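Local coordinates for protein chloramphenicol acetyltransferase (Bacteroides thetaiotaomicron, PDB 2I9D) that probably transfers an acetyl group from acetyl-CoA to chloramphenicol, working as a trimer, at residues L57-R62 with F105-F111; Y72-P76 with G142-I147; Y156-G162 with V188-T194. All blocks are in the same frame, centred on the assembly; numbering follows the deposited sequence.

Contact 1 (L57-R62 with F105-F111); sequences LYAVLR and FPYHNDF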
loop_
_atom_site.group_PDB
_atom_site.type_symbol
_atom_site.label_atom_id
_atom_site.label_comp_id
_atom_site.label_asym_id
_atom_site.label_seq_id
_atom_site.Cartn_x
_atom_site.Cartn_y
_atom_site.Cartn_z
ATOM N N LEU A 57 20.813 -1.849 -4.070
ATOM C CA LEU A 57 20.955 -1.389 -2.696
ATOM C C LEU A 57 21.743 -0.078 -2.684
ATOM O O LEU A 57 21.367 0.900 -2.001
ATOM C CB LEU A 57 21.619 -2.460 -1.816
ATOM C CG LEU A 57 21.486 -2.277 -0.295
ATOM C CD1 LEU A 57 20.034 -2.545 0.119
ATOM C CD2 LEU A 57 22.438 -3.217 0.504
ATOM N N TYR A 58 22.823 -0.052 -3.457
ATOM C CA TYR A 58 23.607 1.162 -3.602
ATOM C C TYR A 58 22.791 2.316 -4.200
ATOM O O TYR A 58 22.821 3.445 -3.679
ATOM C CB TYR A 58 24.857 0.912 -4.460
ATOM C CG TYR A 58 25.662 2.168 -4.649
ATOM C CD1 TYR A 58 26.360 2.718 -3.585
ATOM C CD2 TYR A 58 25.676 2.839 -5.865
ATOM C CE1 TYR A 58 27.092 3.887 -3.724
ATOM C CE2 TYR A 58 26.418 4.021 -6.022
ATOM C CZ TYR A 58 27.117 4.534 -4.931
ATOM O OH TYR A 58 27.861 5.692 -5.041
ATOM N N ALA A 59 22.087 2.021 -5.298
ATOM C CA ALA A 59 21.256 3.015 -5.994
ATOM C C ALA A 59 20.297 3.693 -5.031
ATOM O O ALA A 59 20.166 4.921 -5.033
ATOM C CB ALA A 59 20.493 2.369 -7.148
ATOM N N VAL A 60 19.635 2.885 -4.201
ATOM C CA VAL A 60 18.659 3.393 -3.251
ATOM C C VAL A 60 19.358 4.226 -2.164
ATOM O O VAL A 60 18.892 5.322 -1.811
ATOM C CB VAL A 60 17.814 2.224 -2.637
ATOM C CG1 VAL A 60 17.108 2.653 -1.326
ATOM C CG2 VAL A 60 16.818 1.692 -3.641
ATOM N N LEU A 61 20.468 3.699 -1.636
ATOM C CA LEU A 61 21.194 4.359 -0.532
ATOM C C LEU A 61 21.779 5.713 -0.982
ATOM O O LEU A 61 21.722 6.716 -0.234
ATOM C CB LEU A 61 22.296 3.453 0.039
ATOM C CG LEU A 61 23.014 3.919 1.314
ATOM C CD1 LEU A 61 22.037 4.125 2.469
ATOM C CD2 LEU A 61 24.077 2.942 1.701
ATOM N N ARG A 62 22.310 5.724 -2.207
ATOM C CA ARG A 62 22.860 6.922 -2.818
ATOM C C ARG A 62 21.804 7.996 -3.039
ATOM O O ARG A 62 22.051 9.157 -2.737
ATOM C CB ARG A 62 23.581 6.595 -4.128
ATOM C CG ARG A 62 24.209 7.836 -4.819
ATOM C CD ARG A 62 25.355 7.462 -5.755
ATOM N NE ARG A 62 25.750 8.577 -6.615
ATOM C CZ ARG A 62 26.704 8.506 -7.546
ATOM N NH1 ARG A 62 27.374 7.363 -7.735
ATOM N NH2 ARG A 62 26.986 9.576 -8.294
ATOM N N PHE A 105 25.190 -1.538 6.452
ATOM C CA PHE A 105 26.118 -1.307 5.349
ATOM C C PHE A 105 26.419 0.188 5.295
ATOM O O PHE A 105 25.499 0.999 5.168
ATOM C CB PHE A 105 25.541 -1.777 3.988
ATOM C CG PHE A 105 25.176 -3.231 3.957
ATOM C CD1 PHE A 105 26.098 -4.188 3.507
ATOM C CD2 PHE A 105 23.914 -3.660 4.409
ATOM C CE1 PHE A 105 25.773 -5.558 3.490
ATOM C CE2 PHE A 105 23.584 -5.019 4.406
ATOM C CZ PHE A 105 24.502 -5.970 3.934
ATOM N N PRO A 106 27.702 0.564 5.423
ATOM C CA PRO A 106 28.023 2.001 5.343
ATOM C C PRO A 106 27.921 2.521 3.916
ATOM O O PRO A 106 28.281 1.819 2.967
ATOM C CB PRO A 106 29.482 2.072 5.843
ATOM C CG PRO A 106 30.068 0.700 5.478
ATOM C CD PRO A 106 28.891 -0.273 5.685
ATOM N N TYR A 107 27.417 3.734 3.766
ATOM C CA TYR A 107 27.483 4.398 2.476
ATOM C C TYR A 107 28.922 4.849 2.086
ATOM O O TYR A 107 29.668 5.395 2.900
ATOM C CB TYR A 107 26.513 5.576 2.442
ATOM C CG TYR A 107 26.512 6.333 1.137
ATOM C CD1 TYR A 107 26.137 5.714 -0.065
ATOM C CD2 TYR A 107 26.870 7.675 1.104
ATOM C CE1 TYR A 107 26.129 6.416 -1.247
ATOM C CE2 TYR A 107 26.859 8.389 -0.079
ATOM C CZ TYR A 107 26.501 7.762 -1.243
ATOM O OH TYR A 107 26.514 8.498 -2.408
ATOM N N HIS A 108 29.293 4.601 0.834
ATOM C CA HIS A 108 30.490 5.195 0.240
ATOM C C HIS A 108 30.073 5.800 -1.095
ATOM O O HIS A 108 29.319 5.165 -1.847
ATOM C CB HIS A 108 31.584 4.137 0.011
ATOM C CG HIS A 108 32.042 3.455 1.264
ATOM N ND1 HIS A 108 32.730 4.113 2.263
ATOM C CD2 HIS A 108 31.916 2.170 1.679
ATOM C CE1 HIS A 108 32.997 3.268 3.244
ATOM N NE2 HIS A 108 32.518 2.081 2.914
ATOM N N ASN A 109 30.557 7.008 -1.399
ATOM C CA ASN A 109 30.201 7.684 -2.666
ATOM C C ASN A 109 30.782 6.995 -3.919
ATOM O O ASN A 109 30.303 7.204 -5.045
ATOM C CB ASN A 109 30.533 9.181 -2.613
ATOM C CG ASN A 109 29.971 9.973 -3.813
ATOM O OD1 ASN A 109 29.242 9.440 -4.674
ATOM N ND2 ASN A 109 30.320 11.271 -3.866
ATOM N N ASP A 110 31.781 6.147 -3.708
ATOM C CA ASP A 110 32.367 5.360 -4.784
ATOM C C ASP A 110 31.792 3.935 -4.767
ATOM O O ASP A 110 31.982 3.191 -3.799
ATOM C CB ASP A 110 33.903 5.363 -4.650
ATOM C CG ASP A 110 34.572 4.267 -5.469
ATOM O OD1 ASP A 110 34.297 4.173 -6.688
ATOM O OD2 ASP A 110 35.365 3.489 -4.893
ATOM N N PHE A 111 31.100 3.553 -5.836
ATOM C CA PHE A 111 30.461 2.236 -5.883
ATOM C C PHE A 111 31.367 1.044 -5.548
ATOM O O PHE A 111 30.966 0.169 -4.790
ATOM C CB PHE A 111 29.738 1.982 -7.215
ATOM C CG PHE A 111 29.148 0.606 -7.315
ATOM C CD1 PHE A 111 27.991 0.285 -6.619
ATOM C CD2 PHE A 111 29.776 -0.387 -8.064
ATOM C CE1 PHE A 111 27.442 -0.986 -6.698
ATOM C CE2 PHE A 111 29.241 -1.682 -8.145
ATOM C CZ PHE A 111 28.071 -1.975 -7.469
#

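Contact 2 (Y72-P76 with G142-I147); sequences YRIDP and GDYGLI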
loop_
_atom_site.group_PDB
_atom_site.type_symbol
_atom_site.label_atom_id
_atom_site.label_comp_id
_atom_site.label_asym_id
_atom_site.label_seq_id
_atom_site.Cartn_x
_atom_site.Cartn_y
_atom_site.Cartn_z
ATOM N N TYR A 72 16.332 13.715 6.964
ATOM C CA TYR A 72 15.668 14.301 8.115
ATOM C C TYR A 72 15.043 13.204 8.958
ATOM O O TYR A 72 14.405 12.282 8.407
ATOM C CB TYR A 72 14.574 15.277 7.673
ATOM C CG TYR A 72 15.102 16.631 7.231
ATOM C CD1 TYR A 72 14.917 17.765 8.017
ATOM C CD2 TYR A 72 15.814 16.763 6.015
ATOM C CE1 TYR A 72 15.416 18.996 7.601
ATOM C CE2 TYR A 72 16.319 17.976 5.601
ATOM C CZ TYR A 72 16.120 19.094 6.394
ATOM O OH TYR A 72 16.618 20.307 5.955
ATOM N N ARG A 73 15.228 13.313 10.280
ATOM C CA ARG A 73 14.714 12.365 11.258
ATOM C C ARG A 73 14.146 13.077 12.484
ATOM O O ARG A 73 14.492 14.234 12.768
ATOM C CB ARG A 73 15.813 11.388 11.707
ATOM C CG ARG A 73 16.478 10.611 10.596
ATOM C CD ARG A 73 15.589 9.472 10.018
ATOM N NE ARG A 73 16.288 8.761 8.937
ATOM C CZ ARG A 73 16.285 9.109 7.644
ATOM N NH1 ARG A 73 15.608 10.159 7.215
ATOM N NH2 ARG A 73 16.935 8.378 6.758
ATOM N N ILE A 74 13.234 12.408 13.178
ATOM C CA ILE A 74 12.803 12.853 14.483
ATOM C C ILE A 74 13.675 12.022 15.411
ATOM O O ILE A 74 13.518 10.782 15.475
ATOM C CB ILE A 74 11.303 12.572 14.764
ATOM C CG1 ILE A 74 10.392 13.253 13.725
ATOM C CG2 ILE A 74 10.944 12.990 16.210
ATOM C CD1 ILE A 74 8.875 13.122 13.993
ATOM N N ASP A 75 14.616 12.679 16.091
ATOM C CA ASP A 75 15.545 11.983 16.991
ATOM C C ASP A 75 14.857 11.435 18.261
ATOM O O ASP A 75 13.706 11.779 18.535
ATOM C CB ASP A 75 16.737 12.887 17.318
ATOM C CG ASP A 75 18.032 12.443 16.623
ATOM O OD1 ASP A 75 18.041 11.436 15.847
ATOM O OD2 ASP A 75 19.072 13.116 16.873
ATOM N N PRO A 76 15.544 10.542 19.016
ATOM C CA PRO A 76 14.941 9.953 20.228
ATOM C C PRO A 76 14.318 10.974 21.182
ATOM O O PRO A 76 13.291 10.709 21.778
ATOM C CB PRO A 76 16.115 9.228 20.898
ATOM C CG PRO A 76 17.075 8.951 19.800
ATOM C CD PRO A 76 16.887 9.986 18.739
ATOM N N GLY A 142 20.404 5.494 19.596
ATOM C CA GLY A 142 19.816 6.736 19.091
ATOM C C GLY A 142 20.331 7.121 17.715
ATOM O O GLY A 142 20.336 8.286 17.385
ATOM N N ASP A 143 20.787 6.159 16.911
ATOM C CA ASP A 143 21.247 6.478 15.558
ATOM C C ASP A 143 20.123 6.176 14.566
ATOM O O ASP A 143 19.857 5.006 14.241
ATOM C CB ASP A 143 22.535 5.731 15.203
ATOM C CG ASP A 143 23.146 6.178 13.864
ATOM O OD1 ASP A 143 22.631 7.091 13.199
ATOM O OD2 ASP A 143 24.150 5.584 13.440
ATOM N N TYR A 144 19.447 7.239 14.109
ATOM C CA TYR A 144 18.374 7.094 13.119
ATOM C C TYR A 144 18.854 7.506 11.715
ATOM O O TYR A 144 18.057 7.613 10.781
ATOM C CB TYR A 144 17.123 7.883 13.520
ATOM C CG TYR A 144 16.485 7.479 14.829
ATOM C CD1 TYR A 144 16.815 6.276 15.460
ATOM C CD2 TYR A 144 15.503 8.283 15.414
ATOM C CE1 TYR A 144 16.221 5.898 16.657
ATOM C CE2 TYR A 144 14.902 7.910 16.617
ATOM C CZ TYR A 144 15.290 6.723 17.235
ATOM O OH TYR A 144 14.695 6.355 18.415
ATOM N N GLY A 145 20.159 7.723 11.579
ATOM C CA GLY A 145 20.726 8.143 10.293
ATOM C C GLY A 145 20.914 6.950 9.390
ATOM O O GLY A 145 22.051 6.596 8.991
ATOM N N LEU A 146 19.785 6.326 9.081
ATOM C CA LEU A 146 19.732 5.055 8.358
ATOM C C LEU A 146 18.457 4.967 7.517
ATOM O O LEU A 146 17.491 5.647 7.790
ATOM C CB LEU A 146 19.698 3.884 9.358
ATOM C CG LEU A 146 20.905 3.670 10.266
ATOM C CD1 LEU A 146 20.390 3.078 11.548
ATOM C CD2 LEU A 146 21.945 2.773 9.587
ATOM N N ILE A 147 18.473 4.107 6.508
ATOM C CA ILE A 147 17.241 3.625 5.864
ATOM C C ILE A 147 17.342 2.116 5.918
ATOM O O ILE A 147 18.395 1.595 6.289
ATOM C CB ILE A 147 17.019 4.164 4.417
ATOM C CG1 ILE A 147 18.195 3.799 3.483
ATOM C CG2 ILE A 147 16.815 5.668 4.466
ATOM C CD1 ILE A 147 17.913 4.062 1.963
#

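Contact 3 (Y156-G162 with V188-T194); sequences YFTSITG and VMPIAMT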
loop_
_atom_site.group_PDB
_atom_site.type_symbol
_atom_site.label_atom_id
_atom_site.label_comp_id
_atom_site.label_asym_id
_atom_site.label_seq_id
_atom_site.Cartn_x
_atom_site.Cartn_y
_atom_site.Cartn_z
ATOM N N TYR A 156 7.082 -10.129 -7.421
ATOM C CA TYR A 156 6.709 -8.836 -7.997
ATOM C C TYR A 156 5.453 -8.397 -7.244
ATOM O O TYR A 156 4.501 -9.183 -7.070
ATOM C CB TYR A 156 6.468 -8.902 -9.527
ATOM C CG TYR A 156 6.579 -7.520 -10.179
ATOM C CD1 TYR A 156 7.796 -7.070 -10.686
ATOM C CD2 TYR A 156 5.482 -6.645 -10.218
ATOM C CE1 TYR A 156 7.920 -5.784 -11.253
ATOM C CE2 TYR A 156 5.588 -5.350 -10.760
ATOM C CZ TYR A 156 6.811 -4.934 -11.288
ATOM O OH TYR A 156 6.947 -3.684 -11.845
ATOM N N PHE A 157 5.468 -7.172 -6.726
ATOM C CA PHE A 157 4.304 -6.648 -5.981
ATOM C C PHE A 157 3.970 -5.268 -6.548
ATOM O O PHE A 157 4.850 -4.597 -7.102
ATOM C CB PHE A 157 4.609 -6.560 -4.481
ATOM C CG PHE A 157 5.909 -5.824 -4.150
ATOM C CD1 PHE A 157 5.949 -4.417 -4.127
ATOM C CD2 PHE A 157 7.090 -6.536 -3.834
ATOM C CE1 PHE A 157 7.142 -3.725 -3.820
ATOM C CE2 PHE A 157 8.294 -5.846 -3.520
ATOM C CZ PHE A 157 8.310 -4.434 -3.510
ATOM N N THR A 158 2.715 -4.845 -6.405
ATOM C CA THR A 158 2.346 -3.501 -6.824
ATOM C C THR A 158 2.184 -2.564 -5.634
ATOM O O THR A 158 2.069 -1.340 -5.814
ATOM C CB THR A 158 1.038 -3.474 -7.644
ATOM O OG1 THR A 158 0.062 -4.295 -7.002
ATOM C CG2 THR A 158 1.275 -3.969 -9.047
ATOM N N SER A 159 2.180 -3.135 -4.426
ATOM C CA SER A 159 2.030 -2.385 -3.211
ATOM C C SER A 159 2.604 -3.149 -2.009
ATOM O O SER A 159 2.324 -4.334 -1.830
ATOM C CB SER A 159 0.540 -2.110 -3.003
ATOM O OG SER A 159 0.282 -1.511 -1.741
ATOM N N ILE A 160 3.421 -2.469 -1.204
ATOM C CA ILE A 160 3.706 -2.885 0.171
ATOM C C ILE A 160 3.611 -1.625 1.036
ATOM O O ILE A 160 4.250 -0.624 0.748
ATOM C CB ILE A 160 5.090 -3.581 0.357
ATOM C CG1 ILE A 160 5.121 -4.930 -0.360
ATOM C CG2 ILE A 160 5.379 -3.795 1.870
ATOM C CD1 ILE A 160 6.463 -5.650 -0.428
ATOM N N THR A 161 2.786 -1.664 2.075
ATOM C CA THR A 161 2.755 -0.572 3.038
ATOM C C THR A 161 3.620 -0.916 4.251
ATOM O O THR A 161 3.768 -2.094 4.618
ATOM C CB THR A 161 1.357 -0.346 3.554
ATOM O OG1 THR A 161 1.010 -1.495 4.342
ATOM C CG2 THR A 161 0.391 -0.140 2.402
ATOM N N GLY A 162 4.187 0.093 4.889
ATOM C CA GLY A 162 4.966 -0.144 6.075
ATOM C C GLY A 162 4.134 -0.255 7.340
ATOM O O GLY A 162 2.979 0.242 7.426
ATOM N N VAL A 188 12.296 -4.228 -15.329
ATOM C CA VAL A 188 11.781 -3.311 -14.301
ATOM C C VAL A 188 11.622 -4.069 -12.960
ATOM O O VAL A 188 11.395 -5.296 -12.938
ATOM C CB VAL A 188 10.397 -2.706 -14.709
ATOM C CG1 VAL A 188 10.494 -1.878 -15.989
ATOM C CG2 VAL A 188 9.344 -3.824 -14.891
HETATM N N MSE A 189 11.726 -3.349 -11.850
HETATM C CA MSE A 189 11.521 -3.953 -10.537
HETATM C C MSE A 189 10.701 -2.984 -9.720
HETATM O O MSE A 189 10.772 -1.791 -10.012
HETATM C CB MSE A 189 12.856 -4.224 -9.860
HETATM C CG MSE A 189 13.716 -3.004 -9.661
HETATM SE SE MSE A 189 15.436 -3.482 -8.820
HETATM C CE MSE A 189 14.736 -3.867 -7.009
ATOM N N PRO A 190 9.893 -3.479 -8.735
ATOM C CA PRO A 190 9.150 -2.557 -7.864
ATOM C C PRO A 190 9.911 -2.161 -6.584
ATOM O O PRO A 190 10.685 -2.948 -6.029
ATOM C CB PRO A 190 7.856 -3.334 -7.546
ATOM C CG PRO A 190 8.254 -4.809 -7.663
ATOM C CD PRO A 190 9.579 -4.886 -8.401
ATOM N N ILE A 191 9.720 -0.920 -6.155
ATOM C CA ILE A 191 10.291 -0.433 -4.911
ATOM C C ILE A 191 9.221 0.344 -4.167
ATOM O O ILE A 191 8.653 1.295 -4.690
ATOM C CB ILE A 191 11.590 0.393 -5.125
ATOM C CG1 ILE A 191 12.648 -0.433 -5.913
ATOM C CG2 ILE A 191 12.144 0.916 -3.770
ATOM C CD1 ILE A 191 13.903 0.305 -6.286
ATOM N N ALA A 192 8.929 -0.125 -2.954
ATOM C CA ALA A 192 7.970 0.460 -2.050
ATOM C C ALA A 192 8.750 1.210 -0.963
ATOM O O ALA A 192 9.910 0.866 -0.659
ATOM C CB ALA A 192 7.114 -0.633 -1.435
HETATM N N MSE A 193 8.127 2.236 -0.389
HETATM C CA MSE A 193 8.719 2.926 0.732
HETATM C C MSE A 193 7.695 3.631 1.612
HETATM O O MSE A 193 6.631 4.019 1.160
HETATM C CB MSE A 193 9.822 3.892 0.268
HETATM C CG MSE A 193 9.338 5.059 -0.568
HETATM SE SE MSE A 193 10.813 6.173 -1.329
HETATM C CE MSE A 193 12.054 6.209 0.234
ATOM N N THR A 194 8.057 3.779 2.885
ATOM C CA THR A 194 7.251 4.455 3.881
ATOM C C THR A 194 8.059 5.603 4.496
ATOM O O THR A 194 9.135 5.401 5.040
ATOM C CB THR A 194 6.749 3.453 4.926
ATOM O OG1 THR A 194 5.894 2.542 4.259
ATOM C CG2 THR A 194 5.954 4.119 6.071
HETATM O O HOH W 1 7.028 0.207 2.577
#

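Contact 1 (L57-R62 with F105-F111)
Tyr58 and Phe111 meet in an offset edge-to-face stack, the edge of the phenylalanine turned to the face of the tyrosine with the planes at 69° and CD1 of Phe111 3.5 Å from CD2 of Tyr58. This is the tight part of the contact. With CG trans to the backbone nitrogen (chi1 179°), Tyr58 reaches out from its helix into the bend of the loop, where the carbonyl oxygen of His108 lies at the ring edge, 3.2 Å from CE1 of Tyr58. Tyr107 completes the aromatic cluster: its ring is nearly parallel to that of Tyr58 but slid so far along that the two barely overlap, and its CB packs 3.7 Å from CD2 of Leu61.

The solvent side is looser. CG of the extended Arg62 lies 3.4 Å from OH of Tyr107, and Arg62 NH1 gives a bent hydrogen bond to Tyr58 OH (136° at the hydrogen), while NE is held by Glu66. With an alanine in place of Tyr58, the edge of Phe111 would probably lose the ring face it meets and Arg62 NH1 its hydroxyl acceptor. Asn109 OD1 sits over the guanidinium face, 3.9 Å from CZ of Arg62.

Helix 52-66 thus rests against the connection from strand 100-105 to helix 111-124, which adds Phe114 beside Tyr58 and Leu61; Leu57 and Leu61 also reach Met88 of strand 87-93.

Contact 2 (Y72-P76 with G142-I147)
Arg73 and the 142-147 segment are joined by two hydrogen bonds from side chain to main chain. NE of Arg73 donates to the carbonyl oxygen of Tyr144 over 2.8 Å, approaching nearly in line with the carbonyl bond but bent at the hydrogen (130°). NH2 of Arg73 gives a straighter bond to the oxygen of Leu146, 3.0 Å away, and comes from above that carbonyl plane. The bend at chi2 (-74°) turns the guanidinium along the loop, and NH1 of Arg73 points back to bind the oxygen of Tyr72 at 2.7 Å, with Phe70 O as a further acceptor. All three nitrogens are therefore engaged by main-chain carbonyls, which fixes the rotation of the group.

Packing, mostly apolar, centres on Tyr144 and Pro76. CD of Pro76 lies 3.6 Å from CE2 of Tyr144. The one polar atom at the ring edge is O of Ile74, 3.2 Å from CD2 of Tyr144. Pro76 CG also packs 3.6 Å from CA of Gly142, whose positive phi belongs to a Schellman motif ending helix 133-141; a side chain there would crowd the proline.

Turns and charges shape the loop itself. Asp143 OD1 accepts from Gly145 N at 3.0 Å, forming an Asx turn, and its OD2 pairs with Arg104. Asp75 is held by Tyr83 and Lys5, and Tyr83 OH also bonds Tyr144 N.

A buried cationic group is thus edged by carbonyl oxygens, with no carboxylate of either segment bonded to it. The positive charge is probably eased by peptide dipoles, and the same bonds tie strand 72-74 to the start of strand 146-151.

Contact 3 (Y156-G162 with V188-T194)
Two aromatic rings of one segment receive Pro190 of the other: its CG stands over the face of Tyr156, 3.7 Å from the ring centroid, and over that of Phe157, 4.0 Å from the centroid, a double CH-pi contact that wedges the proline between them. On the opposite face of Phe157 lies Ile160 CD1, 3.5 Å above the plane, so this ring is sandwiched; Ser159 N is at its edge. The edge of Tyr156 meets the carbonyl oxygen of Val188, and Arg183 makes a cation-pi contact with the same ring.

Phe157 takes a chi1 of 51°, with CG between the backbone nitrogen and carbonyl carbon, which brings CE1 of Phe157 down to Ala192 CB at 3.9 Å. Farther along, Ile160 CB packs 4.0 Å from CB of Ala192.

Gly162 has no side chain, and a CB would collide with Thr194 OG1; its N makes a weak 3.1 Å hydrogen bond to that oxygen. A water 3.1 Å from Thr194 OG1 donates weakly to Ile160 O, and Ser31 bonds the hydroxyl as well.

The two segments run almost parallel, 11° apart, without forming a backbone ladder together. Strand 186-196 lies between strands 29-37 and 174-183, with helix 202-216 against Ile191 and Met193. Ser159 and Ile160 instead pair antiparallel with a strand of the second subunit, so 156-162 lies at the trimer interface, where Thr158 bonds Thr158 of both neighbouring subunits and Ser159 meets Ser159 of each, weakly in one case.

From the N terminus, helix 52-66 supplies the first half of contact 1 and strand 72-74 that of contact 2. Contact 1 closes next, where the chain leaves strand 100-105, and contact 2 closes after helix 133-141, so the two loops cross. Ile147 joins them by packing on Val60 and Leu61. Contact 3 opens later and closes in series, through strand 186-196. Contacts 2 and 3 do not touch, their nearest atoms being about 6 Å apart, but both reach the six-stranded mixed sheet. Val60 also touches Ile191, linking helix 52-66 to the strand of contact 3. Together they tie the small antiparallel sheet, helix 52-66 and the subunit interface to the mixed sheet.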